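Local coordinates for protein fiber (Human adenovirus 26, PDB 6FJN) that probably binds host-cell receptors through its trimeric knob domain, so that the virus attaches to the cell before entry, at residues 42-53 with 162-171; 136-144 with 155-163. One frame throughout, in Å; residues are numbered along the deposited sequence.

Interactions 1 and 2 share Trp162 and Gln163, where strand 154-161 runs into the loop of interaction 1, and the hairpin of interaction 2 is nested inside the loop that interaction 1 closes. Their centres lie about 15 Å apart. Two probable hydrogen bonds join them directly, Tyr166 OH to Pro137 O at 2.8 Å and Gln136 NE2 to Gln169 OE1 at 2.9 Å. The L-glutamate site of this protein, unoccupied here, is nearer interaction 2: the Ile156 side chain is about 9 Å from that of Thr182, and the Phe144 side chain about 10 Å from that of Gln183. Interaction 1 lies away from that site, at the other end of the hairpin.

Interaction 1 of 2, residues 42-53 with 162-171. With EDO (1,2-ethanediol), chain C; EDO (1,2-ethanediol), chain B.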
loop_
_atom_site.group_PDB
_atom_site.type_symbol
_atom_site.label_atom_id
_atom_site.label_comp_id
_atom_site.label_asym_id
_atom_site.label_seq_id
_atom_site.Cartn_x
_atom_site.Cartn_y
_atom_site.Cartn_z
ATOM N N LEU A 42 -1.915 8.931 -17.284
ATOM C CA LEU A 42 -3.014 9.551 -18.050
ATOM C C LEU A 42 -2.574 9.734 -19.481
ATOM O O LEU A 42 -1.503 10.361 -19.712
ATOM C CB LEU A 42 -3.295 10.932 -17.421
ATOM C CG LEU A 42 -4.136 11.884 -18.218
ATOM C CD1 LEU A 42 -5.545 11.419 -18.233
ATOM C CD2 LEU A 42 -4.018 13.299 -17.683
ATOM N N ALA A 43 -3.346 9.283 -20.453
ATOM C CA ALA A 43 -3.055 9.551 -21.868
ATOM C C ALA A 43 -3.680 10.878 -22.257
ATOM O O ALA A 43 -4.919 11.043 -22.141
ATOM C CB ALA A 43 -3.574 8.438 -22.745
ATOM N N VAL A 44 -2.895 11.810 -22.768
ATOM C CA VAL A 44 -3.337 13.144 -23.108
ATOM C C VAL A 44 -3.642 13.238 -24.602
ATOM O O VAL A 44 -4.569 13.942 -24.997
ATOM C CB VAL A 44 -2.285 14.170 -22.665
ATOM C CG1 VAL A 44 -2.628 15.567 -23.068
ATOM C CG2 VAL A 44 -2.073 14.097 -21.159
ATOM N N THR A 45 -2.837 12.595 -25.451
ATOM C CA THR A 45 -3.014 12.542 -26.898
ATOM C C THR A 45 -2.707 11.119 -27.372
ATOM O O THR A 45 -2.328 10.260 -26.585
ATOM C CB THR A 45 -2.107 13.545 -27.600
ATOM O OG1 THR A 45 -0.760 13.314 -27.247
ATOM C CG2 THR A 45 -2.466 14.992 -27.293
ATOM N N GLY A 46 -2.859 10.893 -28.676
ATOM C CA GLY A 46 -2.420 9.642 -29.302
ATOM C C GLY A 46 -3.447 8.531 -29.078
ATOM O O GLY A 46 -4.554 8.798 -28.577
ATOM N N GLU A 47 -3.043 7.299 -29.378
ATOM C CA GLU A 47 -3.993 6.208 -29.452
ATOM C C GLU A 47 -4.686 5.978 -28.130
ATOM O O GLU A 47 -5.916 5.804 -28.090
ATOM C CB GLU A 47 -3.401 4.902 -30.007
ATOM C CG GLU A 47 -2.238 4.279 -29.321
ATOM C CD GLU A 47 -1.665 3.100 -30.108
ATOM O OE1 GLU A 47 -2.372 2.390 -30.881
ATOM O OE2 GLU A 47 -0.464 2.894 -29.953
ATOM N N TYR A 48 -3.920 6.092 -27.043
ATOM C CA TYR A 48 -4.475 5.772 -25.719
ATOM C C TYR A 48 -5.421 6.856 -25.214
ATOM O O TYR A 48 -6.140 6.616 -24.240
ATOM C CB TYR A 48 -3.366 5.428 -24.703
ATOM C CG TYR A 48 -2.779 4.060 -24.999
ATOM C CD1 TYR A 48 -3.415 2.905 -24.596
ATOM C CD2 TYR A 48 -1.613 3.944 -25.748
ATOM C CE1 TYR A 48 -2.935 1.643 -24.886
ATOM C CE2 TYR A 48 -1.113 2.681 -26.106
ATOM C CZ TYR A 48 -1.774 1.546 -25.648
ATOM O OH TYR A 48 -1.300 0.287 -26.035
ATOM N N HIS A 49 -5.431 8.034 -25.822
ATOM C CA HIS A 49 -6.391 9.066 -25.454
ATOM C C HIS A 49 -7.813 8.731 -25.886
ATOM O O HIS A 49 -8.775 9.171 -25.232
ATOM C CB HIS A 49 -5.942 10.422 -25.996
ATOM C CG HIS A 49 -6.939 11.495 -25.760
ATOM N ND1 HIS A 49 -7.828 11.887 -26.722
ATOM C CD2 HIS A 49 -7.205 12.239 -24.656
ATOM C CE1 HIS A 49 -8.620 12.825 -26.218
ATOM N NE2 HIS A 49 -8.251 13.066 -24.976
ATOM N N GLN A 50 -7.976 7.943 -26.938
ATOM C CA GLN A 50 -9.300 7.507 -27.376
ATOM C C GLN A 50 -9.095 6.109 -27.938
ATOM O O GLN A 50 -8.872 5.913 -29.124
ATOM C CB GLN A 50 -9.983 8.472 -28.322
ATOM C CG GLN A 50 -11.436 8.077 -28.545
ATOM C CD GLN A 50 -12.123 8.835 -29.629
ATOM O OE1 GLN A 50 -12.748 8.233 -30.478
ATOM N NE2 GLN A 50 -12.021 10.153 -29.619
ATOM N N MET A 51 -9.126 5.146 -27.044
ATOM C CA MET A 51 -8.746 3.768 -27.450
ATOM C C MET A 51 -9.735 3.184 -28.453
ATOM O O MET A 51 -10.885 3.573 -28.527
ATOM C CB MET A 51 -8.705 2.892 -26.218
ATOM C CG MET A 51 -7.553 3.258 -25.290
ATOM S SD MET A 51 -7.427 2.232 -23.801
ATOM C CE MET A 51 -8.647 3.020 -22.781
ATOM N N THR A 52 -9.238 2.281 -29.302
ATOM C CA THR A 52 -10.095 1.513 -30.200
ATOM C C THR A 52 -10.094 0.072 -29.724
ATOM O O THR A 52 -9.369 -0.289 -28.826
ATOM C CB THR A 52 -9.593 1.568 -31.647
ATOM O OG1 THR A 52 -8.396 0.789 -31.738
ATOM C CG2 THR A 52 -9.321 2.987 -32.070
ATOM N N ALA A 53 -10.885 -0.771 -30.397
ATOM C CA ALA A 53 -10.915 -2.200 -30.047
ATOM C C ALA A 53 -9.596 -2.910 -30.316
ATOM O O ALA A 53 -9.328 -3.924 -29.650
ATOM C CB ALA A 53 -12.039 -2.909 -30.775
ATOM N N TRP A 162 -4.639 -5.332 -19.494
ATOM C CA TRP A 162 -6.062 -5.545 -19.234
ATOM C C TRP A 162 -6.637 -6.424 -20.328
ATOM O O TRP A 162 -6.001 -6.730 -21.326
ATOM C CB TRP A 162 -6.824 -4.227 -19.094
ATOM C CG TRP A 162 -6.805 -3.337 -20.273
ATOM C CD1 TRP A 162 -7.830 -3.153 -21.138
ATOM C CD2 TRP A 162 -5.792 -2.404 -20.642
ATOM N NE1 TRP A 162 -7.508 -2.194 -22.072
ATOM C CE2 TRP A 162 -6.265 -1.709 -21.782
ATOM C CE3 TRP A 162 -4.524 -2.093 -20.166
ATOM C CZ2 TRP A 162 -5.511 -0.727 -22.424
ATOM C CZ3 TRP A 162 -3.777 -1.130 -20.806
ATOM C CH2 TRP A 162 -4.270 -0.457 -21.939
ATOM N N GLN A 163 -7.884 -6.850 -20.080
ATOM C CA GLN A 163 -8.609 -7.766 -20.947
ATOM C C GLN A 163 -9.917 -7.150 -21.479
ATOM O O GLN A 163 -10.320 -7.453 -22.608
ATOM C CB GLN A 163 -8.917 -9.043 -20.156
ATOM C CG GLN A 163 -7.668 -9.846 -19.714
ATOM C CD GLN A 163 -6.850 -9.299 -18.541
ATOM O OE1 GLN A 163 -7.375 -8.658 -17.568
ATOM N NE2 GLN A 163 -5.503 -9.523 -18.628
ATOM N N LYS A 164 -10.599 -6.339 -20.670
ATOM C CA LYS A 164 -11.887 -5.730 -21.072
ATOM C C LYS A 164 -11.709 -4.751 -22.221
ATOM O O LYS A 164 -10.647 -4.165 -22.449
ATOM C CB LYS A 164 -12.565 -5.034 -19.879
ATOM C CG LYS A 164 -13.255 -5.970 -18.897
ATOM C CD LYS A 164 -14.064 -5.179 -17.872
ATOM C CE LYS A 164 -14.385 -6.005 -16.636
ATOM N NZ LYS A 164 -13.194 -6.731 -16.114
ATOM N N ASP A 165 -12.781 -4.601 -22.980
ATOM C CA ASP A 165 -12.829 -3.613 -24.019
ATOM C C ASP A 165 -13.077 -2.245 -23.404
ATOM O O ASP A 165 -14.189 -1.947 -22.895
ATOM C CB ASP A 165 -13.959 -3.910 -24.988
ATOM C CG ASP A 165 -14.159 -2.788 -25.999
ATOM O OD1 ASP A 165 -13.120 -2.276 -26.504
ATOM O OD2 ASP A 165 -15.336 -2.428 -26.274
ATOM N N TYR A 166 -12.032 -1.414 -23.450
ATOM C CA TYR A 166 -12.170 -0.003 -23.033
ATOM C C TYR A 166 -12.132 0.935 -24.227
ATOM O O TYR A 166 -11.770 2.083 -24.108
ATOM C CB TYR A 166 -11.139 0.352 -21.966
ATOM C CG TYR A 166 -11.176 -0.508 -20.721
ATOM C CD1 TYR A 166 -12.389 -0.923 -20.122
ATOM C CD2 TYR A 166 -9.992 -0.882 -20.070
ATOM C CE1 TYR A 166 -12.409 -1.670 -18.982
ATOM C CE2 TYR A 166 -10.020 -1.626 -18.935
ATOM C CZ TYR A 166 -11.230 -2.041 -18.380
ATOM O OH TYR A 166 -11.320 -2.839 -17.275
ATOM N N SER A 167 -12.535 0.451 -25.397
ATOM C CA SER A 167 -12.599 1.317 -26.568
ATOM C C SER A 167 -13.535 2.500 -26.336
ATOM O O SER A 167 -14.517 2.396 -25.560
ATOM C CB SER A 167 -12.990 0.520 -27.821
ATOM O OG SER A 167 -14.218 -0.114 -27.631
ATOM N N ALA A 168 -13.180 3.606 -26.971
ATOM C CA ALA A 168 -13.843 4.900 -26.873
ATOM C C ALA A 168 -13.658 5.549 -25.522
ATOM O O ALA A 168 -14.403 6.512 -25.238
ATOM C CB ALA A 168 -15.319 4.825 -27.190
ATOM N N GLN A 169 -12.770 5.050 -24.679
ATOM C CA GLN A 169 -12.392 5.731 -23.441
ATOM C C GLN A 169 -10.979 6.250 -23.542
ATOM O O GLN A 169 -10.122 5.755 -24.305
ATOM C CB GLN A 169 -12.564 4.782 -22.244
ATOM C CG GLN A 169 -14.003 4.393 -22.005
ATOM C CD GLN A 169 -14.135 3.496 -20.805
ATOM O OE1 GLN A 169 -14.482 2.272 -20.967
ATOM N NE2 GLN A 169 -13.923 4.010 -19.655
ATOM N N GLN A 170 -10.690 7.202 -22.664
ATOM C CA GLN A 170 -9.368 7.754 -22.468
ATOM C C GLN A 170 -8.644 6.920 -21.432
ATOM O O GLN A 170 -9.196 6.660 -20.339
ATOM C CB GLN A 170 -9.508 9.192 -21.975
ATOM C CG GLN A 170 -8.194 9.901 -21.704
ATOM C CD GLN A 170 -8.419 11.360 -21.390
ATOM O OE1 GLN A 170 -9.577 11.835 -21.227
ATOM N NE2 GLN A 170 -7.334 12.119 -21.278
ATOM N N PHE A 171 -7.409 6.508 -21.705
ATOM C CA PHE A 171 -6.640 5.817 -20.674
ATOM C C PHE A 171 -6.344 6.777 -19.542
ATOM O O PHE A 171 -5.683 7.814 -19.734
ATOM C CB PHE A 171 -5.367 5.220 -21.240
ATOM C CG PHE A 171 -4.637 4.374 -20.238
ATOM C CD1 PHE A 171 -3.842 4.961 -19.257
ATOM C CD2 PHE A 171 -4.739 2.995 -20.260
ATOM C CE1 PHE A 171 -3.208 4.220 -18.319
ATOM C CE2 PHE A 171 -4.074 2.223 -19.297
ATOM C CZ PHE A 171 -3.309 2.861 -18.326
HETATM C C1 EDO C . -6.775 8.767 -30.372
HETATM O O1 EDO C . -7.028 10.104 -29.917
HETATM C C2 EDO C . -7.739 8.280 -31.443
HETATM O O2 EDO C . -7.751 6.846 -31.396
HETATM C C1 EDO B . -13.397 4.492 -30.487
HETATM O O1 EDO B . -12.131 5.143 -30.413
HETATM C C2 EDO B . -13.377 3.339 -31.483
HETATM O O2 EDO B . -14.101 2.268 -30.879
#
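Met51 O takes the backbone N-H of Ala168 at 2.8 Å, the donor standing above the carbonyl plane, while Ser167 CA adds a C-H...O contact to the same oxygen. O1 of one ethanediol, probably from the crystallisation liquor, also comes near, with Gln50 OE1 as another possible acceptor for its proton. Met51 N donates in turn to Gln169 O at 3.0 Å, so Met51 is bonded to the last two residues of the type II turn Tyr166-Gln169. Its side chain bends at the last torsion (chi3 -81°): SD reaches 3.8 Å from Trp162 CZ2 in an oblique Met-aromatic contact, and CE lies 3.7 Å from Tyr166 CB. Trp162 CH2 meets Tyr48 CE1, and Tyr48 OH is held in turn by Lys56 O.

In the knob's antiparallel beta sandwich, residues 42-53 run from the end of strand 34-43 into the following loop, and residues 162-171 lie in the loop between strands 154-161 and 176-181. Phe171 bonds both the strand end and the 3-10 segment, its N to Tyr48 O at 2.8 Å and its O to Ala43 N at 2.9 Å. The extended Gln170 chain sends NE2 2.8 Å to Ala43 O, nearly straight (164° at the hydrogen) and close to the amide plane. That amide meets the His49 ring at its edge, planes 65° apart, while Lys117 of the second subunit packs against Gln170.

Interaction 2 of 2, residues 136-144 with 155-163; sequences QPVIITIAF and SITFTFTWQ
Ile140 and Phe160 lie side by side in a non-hydrogen-bonded pair of the antiparallel hairpin formed by strands 137-144 and 154-161, whose axes run at 154° to each other in the inner part of the knob's beta sandwich. With CG1 anti to its backbone N (chi1 -173°), Ile140 brings CD1 to 3.8 Å from Phe160 CE2. Next along the same face, Ile142 CG1 meets Phe158 CD1 at 3.9 Å, and its CG2 touches Ile156 CG2 at 4.0 Å. Phe144 crosses Ile156 at the far end; at the near end Val138 CG1 touches both Phe160 CB and Trp162 CE3. Phe176, Phe178 and Tyr180 of strand 176-181, in the other sheet, pack on Ile142, Phe144, Ile156 and Phe158, which places that part of the tightly packed layer between the two sheets.

Paired backbone hydrogen bonds join Ile139 with Thr161, Thr141 with Thr159 and Ala143 with Thr157; Thr159 N bonds Thr141 O at 2.8 Å. The side chains of these pairs occupy the other face, which is the hydrated side, with threonine hydroxyls bridged by water, although Thr134 of the third subunit packs on Ile139 and Thr141. One water there joins Thr141 OG1 to Thr161 OG1, and the latter also bonds Asp58. A second water donates to Thr141 O at 2.8 Å and bonds Thr157 OG1 at 2.7 Å and Thr159 OG1 at 2.8 Å.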
loop_
_atom_site.group_PDB
_atom_site.type_symbol
_atom_site.label_atom_id
_atom_site.label_comp_id
_atom_site.label_asym_id
_atom_site.label_seq_id
_atom_site.Cartn_x
_atom_site.Cartn_y
_atom_site.Cartn_z
ATOM N N GLN A 136 -13.843 -1.461 -13.948
ATOM C CA GLN A 136 -12.838 -1.397 -14.998
ATOM C C GLN A 136 -11.431 -1.622 -14.470
ATOM O O GLN A 136 -10.561 -0.772 -14.554
ATOM C CB GLN A 136 -12.906 -0.074 -15.737
ATOM C CG GLN A 136 -14.288 0.099 -16.405
ATOM C CD GLN A 136 -14.347 1.184 -17.458
ATOM O OE1 GLN A 136 -13.623 2.239 -17.354
ATOM N NE2 GLN A 136 -15.093 0.980 -18.466
ATOM N N PRO A 137 -11.151 -2.837 -13.972
ATOM C CA PRO A 137 -9.807 -3.128 -13.502
ATOM C C PRO A 137 -8.774 -3.141 -14.617
ATOM O O PRO A 137 -9.035 -3.540 -15.778
ATOM C CB PRO A 137 -9.932 -4.515 -12.941
ATOM C CG PRO A 137 -11.084 -5.145 -13.692
ATOM C CD PRO A 137 -12.044 -4.005 -13.909
ATOM N N VAL A 138 -7.579 -2.728 -14.259
ATOM C CA VAL A 138 -6.379 -2.766 -15.074
ATOM C C VAL A 138 -5.304 -3.323 -14.174
ATOM O O VAL A 138 -5.102 -2.818 -13.055
ATOM C CB VAL A 138 -6.022 -1.366 -15.567
ATOM C CG1 VAL A 138 -4.643 -1.342 -16.228
ATOM C CG2 VAL A 138 -7.063 -0.816 -16.517
ATOM N N ILE A 139 -4.508 -4.265 -14.653
ATOM C CA ILE A 139 -3.465 -4.859 -13.823
ATOM C C ILE A 139 -2.284 -3.903 -13.925
ATOM O O ILE A 139 -1.924 -3.454 -15.033
ATOM C CB ILE A 139 -3.108 -6.262 -14.341
ATOM C CG1 ILE A 139 -4.372 -7.133 -14.512
ATOM C CG2 ILE A 139 -2.103 -6.929 -13.454
ATOM C CD1 ILE A 139 -4.096 -8.364 -15.342
ATOM N N ILE A 140 -1.744 -3.561 -12.790
ATOM C CA ILE A 140 -0.466 -2.849 -12.748
ATOM C C ILE A 140 0.610 -3.839 -12.302
ATOM O O ILE A 140 0.443 -4.552 -11.304
ATOM C CB ILE A 140 -0.498 -1.620 -11.834
ATOM C CG1 ILE A 140 0.794 -0.824 -11.971
ATOM C CG2 ILE A 140 -0.853 -1.911 -10.382
ATOM C CD1 ILE A 140 0.810 0.495 -11.218
ATOM N N THR A 141 1.712 -3.876 -13.061
ATOM C CA THR A 141 2.890 -4.653 -12.683
ATOM C C THR A 141 4.038 -3.673 -12.539
ATOM O O THR A 141 4.404 -3.002 -13.550
ATOM C CB THR A 141 3.258 -5.689 -13.735
ATOM O OG1 THR A 141 2.162 -6.596 -13.924
ATOM C CG2 THR A 141 4.458 -6.503 -13.275
ATOM N N ILE A 142 4.606 -3.560 -11.358
ATOM C CA ILE A 142 5.798 -2.745 -11.122
ATOM C C ILE A 142 6.961 -3.698 -11.003
ATOM O O ILE A 142 6.895 -4.636 -10.214
ATOM C CB ILE A 142 5.675 -1.869 -9.892
ATOM C CG1 ILE A 142 4.349 -1.097 -9.912
ATOM C CG2 ILE A 142 6.869 -0.934 -9.812
ATOM C CD1 ILE A 142 4.113 -0.202 -8.719
ATOM N N ALA A 143 8.037 -3.469 -11.768
ATOM C CA ALA A 143 9.196 -4.346 -11.739
ATOM C C ALA A 143 10.432 -3.569 -11.439
ATOM O O ALA A 143 10.646 -2.483 -12.001
ATOM C CB ALA A 143 9.360 -5.106 -13.058
ATOM N N PHE A 144 11.296 -4.140 -10.597
ATOM C CA PHE A 144 12.513 -3.486 -10.147
ATOM C C PHE A 144 13.742 -4.172 -10.699
ATOM O O PHE A 144 13.944 -5.381 -10.502
ATOM C CB PHE A 144 12.566 -3.513 -8.611
ATOM C CG PHE A 144 11.373 -2.810 -8.001
ATOM C CD1 PHE A 144 11.258 -1.430 -8.047
ATOM C CD2 PHE A 144 10.344 -3.509 -7.427
ATOM C CE1 PHE A 144 10.155 -0.775 -7.572
ATOM C CE2 PHE A 144 9.213 -2.846 -6.927
ATOM C CZ PHE A 144 9.143 -1.480 -7.028
ATOM N N SER A 155 16.453 -0.057 -12.720
ATOM C CA SER A 155 15.260 0.272 -13.494
ATOM C C SER A 155 14.032 0.145 -12.604
ATOM O O SER A 155 13.983 -0.663 -11.651
ATOM C CB SER A 155 15.094 -0.619 -14.713
ATOM O OG SER A 155 14.998 -1.999 -14.399
ATOM N N ILE A 156 13.010 0.927 -12.966
ATOM C CA ILE A 156 11.645 0.741 -12.437
ATOM C C ILE A 156 10.744 0.801 -13.624
ATOM O O ILE A 156 10.785 1.778 -14.394
ATOM C CB ILE A 156 11.236 1.834 -11.409
ATOM C CG1 ILE A 156 12.248 1.943 -10.257
ATOM C CG2 ILE A 156 9.824 1.574 -10.913
ATOM C CD1 ILE A 156 12.023 3.115 -9.324
ATOM N N THR A 157 9.930 -0.241 -13.832
ATOM C CA THR A 157 8.973 -0.203 -14.932
ATOM C C THR A 157 7.566 -0.375 -14.392
ATOM O O THR A 157 7.331 -1.056 -13.370
ATOM C CB THR A 157 9.284 -1.243 -16.018
ATOM O OG1 THR A 157 9.086 -2.563 -15.502
ATOM C CG2 THR A 157 10.713 -1.088 -16.526
ATOM N N PHE A 158 6.621 0.245 -15.080
ATOM C CA PHE A 158 5.195 0.180 -14.764
ATOM C C PHE A 158 4.497 -0.336 -15.982
ATOM O O PHE A 158 4.499 0.355 -17.023
ATOM C CB PHE A 158 4.655 1.579 -14.409
ATOM C CG PHE A 158 5.412 2.276 -13.328
ATOM C CD1 PHE A 158 5.099 2.098 -11.985
ATOM C CD2 PHE A 158 6.455 3.138 -13.632
ATOM C CE1 PHE A 158 5.812 2.711 -10.975
ATOM C CE2 PHE A 158 7.180 3.734 -12.636
ATOM C CZ PHE A 158 6.864 3.525 -11.310
ATOM N N THR A 159 3.902 -1.528 -15.893
ATOM C CA THR A 159 3.147 -2.075 -16.999
ATOM C C THR A 159 1.692 -2.104 -16.606
ATOM O O THR A 159 1.329 -2.434 -15.455
ATOM C CB THR A 159 3.638 -3.496 -17.320
ATOM O OG1 THR A 159 5.032 -3.458 -17.661
ATOM C CG2 THR A 159 2.906 -4.124 -18.499
ATOM N N PHE A 160 0.834 -1.776 -17.568
ATOM C CA PHE A 160 -0.603 -1.803 -17.382
ATOM C C PHE A 160 -1.163 -2.786 -18.395
ATOM O O PHE A 160 -0.860 -2.653 -19.616
ATOM C CB PHE A 160 -1.175 -0.402 -17.588
ATOM C CG PHE A 160 -0.659 0.595 -16.584
ATOM C CD1 PHE A 160 0.539 1.256 -16.817
ATOM C CD2 PHE A 160 -1.293 0.778 -15.363
ATOM C CE1 PHE A 160 1.063 2.098 -15.884
ATOM C CE2 PHE A 160 -0.775 1.662 -14.424
ATOM C CZ PHE A 160 0.403 2.293 -14.686
ATOM N N THR A 161 -1.904 -3.789 -17.919
ATOM C CA THR A 161 -2.372 -4.875 -18.773
ATOM C C THR A 161 -3.827 -5.129 -18.489
ATOM O O THR A 161 -4.212 -5.175 -17.293
ATOM C CB THR A 161 -1.567 -6.178 -18.476
ATOM O OG1 THR A 161 -0.171 -5.923 -18.512
ATOM C CG2 THR A 161 -1.878 -7.271 -19.461
ATOM N N TRP A 162 -4.639 -5.332 -19.494
ATOM C CA TRP A 162 -6.062 -5.545 -19.234
ATOM C C TRP A 162 -6.637 -6.424 -20.328
ATOM O O TRP A 162 -6.001 -6.730 -21.326
ATOM C CB TRP A 162 -6.824 -4.227 -19.094
ATOM C CG TRP A 162 -6.805 -3.337 -20.273
ATOM C CD1 TRP A 162 -7.830 -3.153 -21.138
ATOM C CD2 TRP A 162 -5.792 -2.404 -20.642
ATOM N NE1 TRP A 162 -7.508 -2.194 -22.072
ATOM C CE2 TRP A 162 -6.265 -1.709 -21.782
ATOM C CE3 TRP A 162 -4.524 -2.093 -20.166
ATOM C CZ2 TRP A 162 -5.511 -0.727 -22.424
ATOM C CZ3 TRP A 162 -3.777 -1.130 -20.806
ATOM C CH2 TRP A 162 -4.270 -0.457 -21.939
ATOM N N GLN A 163 -7.884 -6.850 -20.080
ATOM C CA GLN A 163 -8.609 -7.766 -20.947
ATOM C C GLN A 163 -9.917 -7.150 -21.479
ATOM O O GLN A 163 -10.320 -7.453 -22.608
ATOM C CB GLN A 163 -8.917 -9.043 -20.156
ATOM C CG GLN A 163 -7.668 -9.846 -19.714
ATOM C CD GLN A 163 -6.850 -9.299 -18.541
ATOM O OE1 GLN A 163 -7.375 -8.658 -17.568
ATOM N NE2 GLN A 163 -5.503 -9.523 -18.628
HETATM O O HOH W 1 -7.651 -6.127 -15.847
HETATM O O HOH W 2 -9.626 -5.871 -17.730
HETATM O O HOH W 3 6.542 -3.562 -15.342
HETATM O O HOH W 4 0.554 -5.428 -15.801
HETATM O O HOH W 5 12.555 -3.131 -13.951
#